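Local atomic coordinates of peptide chain release factor subunit 1 (Aeropyrum pernix, PDB entry 3AGK), a protein that probably directs the release of the finished polypeptide from the ribosome in response to the termination codons UAA, UAG and UGA. Residues S36-P41 and D131-M136. Numbering follows the deposited sequence.
Sequences SLYIPP and DFLEDM
Tyr38 meets Phe132 and Leu133 where strand 34-39 faces the short helical turn near 131-134. Two residues earlier on the strand, Ser36 is hydrogen-bonded through OG to Ile129 N, just ahead of that turn, and Tyr38 OH is hydrogen-bonded to Ile129 O. On the strand side Tyr38 makes the whole contact. Its CG is anti to the carbonyl carbon (chi1 -68°), and the ring reaches across toward the helix. Phe132 CD1 sits over one face of this ring, offset toward the rim, 3.4 Å from Tyr38 CZ. The two rings meet obliquely, with their planes at 44° and centroids 4.4 Å apart. Leu133 comes in at the edge of the tyrosine ring, its CG 3.9 Å from Tyr38 CE2. Leu133 CD1 lies 3.5 Å from Tyr38 OH. Phe132 also packs edge-to-face with Tyr121 of the neighbouring strand 121-125, and Leu133 reaches Leu21 of helix 14-24. The contact thus joins the antiparallel sheet of eRF1 domain 1 to the helix that follows its edge strand. Apolar contacts from Phe132 and Leu133 grip the Tyr38 ring, while its hydroxyl ties the far end to the backbone leading into the helix, which should limit how far the ring can shift.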
loop_
_atom_site.group_PDB
_atom_site.type_symbol
_atom_site.label_atom_id
_atom_site.label_comp_id
_atom_site.label_asym_id
_atom_site.label_seq_id
_atom_site.Cartn_x
_atom_site.Cartn_y
_atom_site.Cartn_z
ATOM N N SER A 36 -21.249 3.681 -0.585
ATOM C CA SER A 36 -20.501 2.458 -0.332
ATOM C C SER A 36 -21.342 1.553 0.578
ATOM O O SER A 36 -21.816 1.997 1.622
ATOM C CB SER A 36 -19.158 2.786 0.335
ATOM O OG SER A 36 -18.377 3.652 -0.473
ATOM N N LEU A 37 -21.530 0.293 0.194
ATOM C CA LEU A 37 -22.401 -0.605 0.954
ATOM C C LEU A 37 -21.901 -2.060 1.007
ATOM O O LEU A 37 -21.797 -2.727 -0.020
ATOM C CB LEU A 37 -23.809 -0.556 0.367
ATOM C CG LEU A 37 -24.814 -1.578 0.877
ATOM C CD1 LEU A 37 -25.209 -1.230 2.304
ATOM C CD2 LEU A 37 -26.023 -1.572 -0.015
ATOM N N TYR A 38 -21.604 -2.543 2.211
ATOM C CA TYR A 38 -21.088 -3.897 2.414
ATOM C C TYR A 38 -22.082 -4.726 3.220
ATOM O O TYR A 38 -22.498 -4.323 4.305
ATOM C CB TYR A 38 -19.791 -3.854 3.215
ATOM C CG TYR A 38 -18.580 -3.244 2.541
ATOM C CD1 TYR A 38 -18.489 -1.874 2.313
ATOM C CD2 TYR A 38 -17.492 -4.037 2.199
ATOM C CE1 TYR A 38 -17.353 -1.320 1.716
ATOM C CE2 TYR A 38 -16.360 -3.497 1.610
ATOM C CZ TYR A 38 -16.289 -2.143 1.366
ATOM O OH TYR A 38 -15.148 -1.628 0.781
ATOM N N ILE A 39 -22.448 -5.895 2.715
ATOM C CA ILE A 39 -23.453 -6.724 3.374
ATOM C C ILE A 39 -22.942 -8.122 3.707
ATOM O O ILE A 39 -22.674 -8.917 2.815
ATOM C CB ILE A 39 -24.694 -6.868 2.494
ATOM C CG1 ILE A 39 -25.195 -5.482 2.044
ATOM C CG2 ILE A 39 -25.766 -7.690 3.224
ATOM C CD1 ILE A 39 -26.258 -5.546 0.943
ATOM N N PRO A 40 -22.807 -8.428 5.001
ATOM C CA PRO A 40 -22.310 -9.750 5.403
ATOM C C PRO A 40 -23.293 -10.860 5.053
ATOM O O PRO A 40 -24.475 -10.600 4.839
ATOM C CB PRO A 40 -22.193 -9.628 6.927
ATOM C CG PRO A 40 -22.105 -8.161 7.188
ATOM C CD PRO A 40 -22.976 -7.526 6.153
ATOM N N PRO A 41 -22.813 -12.104 5.007
ATOM C CA PRO A 41 -23.716 -13.221 4.704
ATOM C C PRO A 41 -24.792 -13.373 5.787
ATOM O O PRO A 41 -25.935 -13.698 5.489
ATOM C CB PRO A 41 -22.784 -14.436 4.683
ATOM C CG PRO A 41 -21.401 -13.872 4.522
ATOM C CD PRO A 41 -21.418 -12.538 5.187
ATOM N N ASP A 131 -11.687 0.406 1.938
ATOM C CA ASP A 131 -11.018 -0.125 3.112
ATOM C C ASP A 131 -10.883 -1.632 3.141
ATOM O O ASP A 131 -9.806 -2.170 2.930
ATOM C CB ASP A 131 -11.764 0.312 4.380
ATOM C CG ASP A 131 -11.498 1.754 4.750
ATOM O OD1 ASP A 131 -10.979 2.492 3.890
ATOM O OD2 ASP A 131 -11.812 2.146 5.899
ATOM N N PHE A 132 -11.995 -2.297 3.434
ATOM C CA PHE A 132 -12.002 -3.719 3.738
ATOM C C PHE A 132 -11.449 -4.535 2.578
ATOM O O PHE A 132 -10.831 -5.579 2.784
ATOM C CB PHE A 132 -13.424 -4.188 4.067
ATOM C CG PHE A 132 -14.233 -3.205 4.904
ATOM C CD1 PHE A 132 -14.628 -1.978 4.385
ATOM C CD2 PHE A 132 -14.627 -3.530 6.192
ATOM C CE1 PHE A 132 -15.377 -1.106 5.128
ATOM C CE2 PHE A 132 -15.376 -2.649 6.945
ATOM C CZ PHE A 132 -15.752 -1.438 6.411
ATOM N N LEU A 133 -11.659 -4.042 1.361
ATOM C CA LEU A 133 -11.316 -4.789 0.147
ATOM C C LEU A 133 -9.820 -4.790 -0.119
ATOM O O LEU A 133 -9.254 -5.795 -0.564
ATOM C CB LEU A 133 -12.047 -4.195 -1.053
ATOM C CG LEU A 133 -13.572 -4.224 -0.949
ATOM C CD1 LEU A 133 -14.226 -3.383 -2.049
ATOM C CD2 LEU A 133 -14.069 -5.665 -0.988
ATOM N N GLU A 134 -9.184 -3.653 0.144
ATOM C CA GLU A 134 -7.746 -3.525 -0.066
ATOM C C GLU A 134 -6.955 -4.457 0.836
ATOM O O GLU A 134 -5.826 -4.817 0.520
ATOM C CB GLU A 134 -7.286 -2.086 0.150
ATOM C CG GLU A 134 -7.917 -1.090 -0.797
ATOM C CD GLU A 134 -7.107 0.186 -0.912
ATOM O OE1 GLU A 134 -7.562 1.233 -0.394
ATOM O OE2 GLU A 134 -6.012 0.133 -1.522
ATOM N N ASP A 135 -7.558 -4.857 1.950
ATOM C CA ASP A 135 -6.866 -5.692 2.925
ATOM C C ASP A 135 -6.718 -7.160 2.511
ATOM O O ASP A 135 -5.861 -7.873 3.042
ATOM C CB ASP A 135 -7.546 -5.580 4.288
ATOM C CG ASP A 135 -7.174 -4.303 5.019
ATOM O OD1 ASP A 135 -8.005 -3.804 5.801
ATOM O OD2 ASP A 135 -6.048 -3.799 4.806
ATOM N N MET A 136 -7.545 -7.609 1.568
ATOM C CA MET A 136 -7.468 -8.992 1.100
ATOM C C MET A 136 -6.945 -9.064 -0.328
ATOM O O MET A 136 -6.679 -10.144 -0.855
ATOM C CB MET A 136 -8.825 -9.691 1.212
ATOM C CG MET A 136 -8.793 -11.213 0.993
ATOM S SD MET A 136 -8.165 -12.204 2.375
ATOM C CE MET A 136 -8.827 -13.823 1.963
#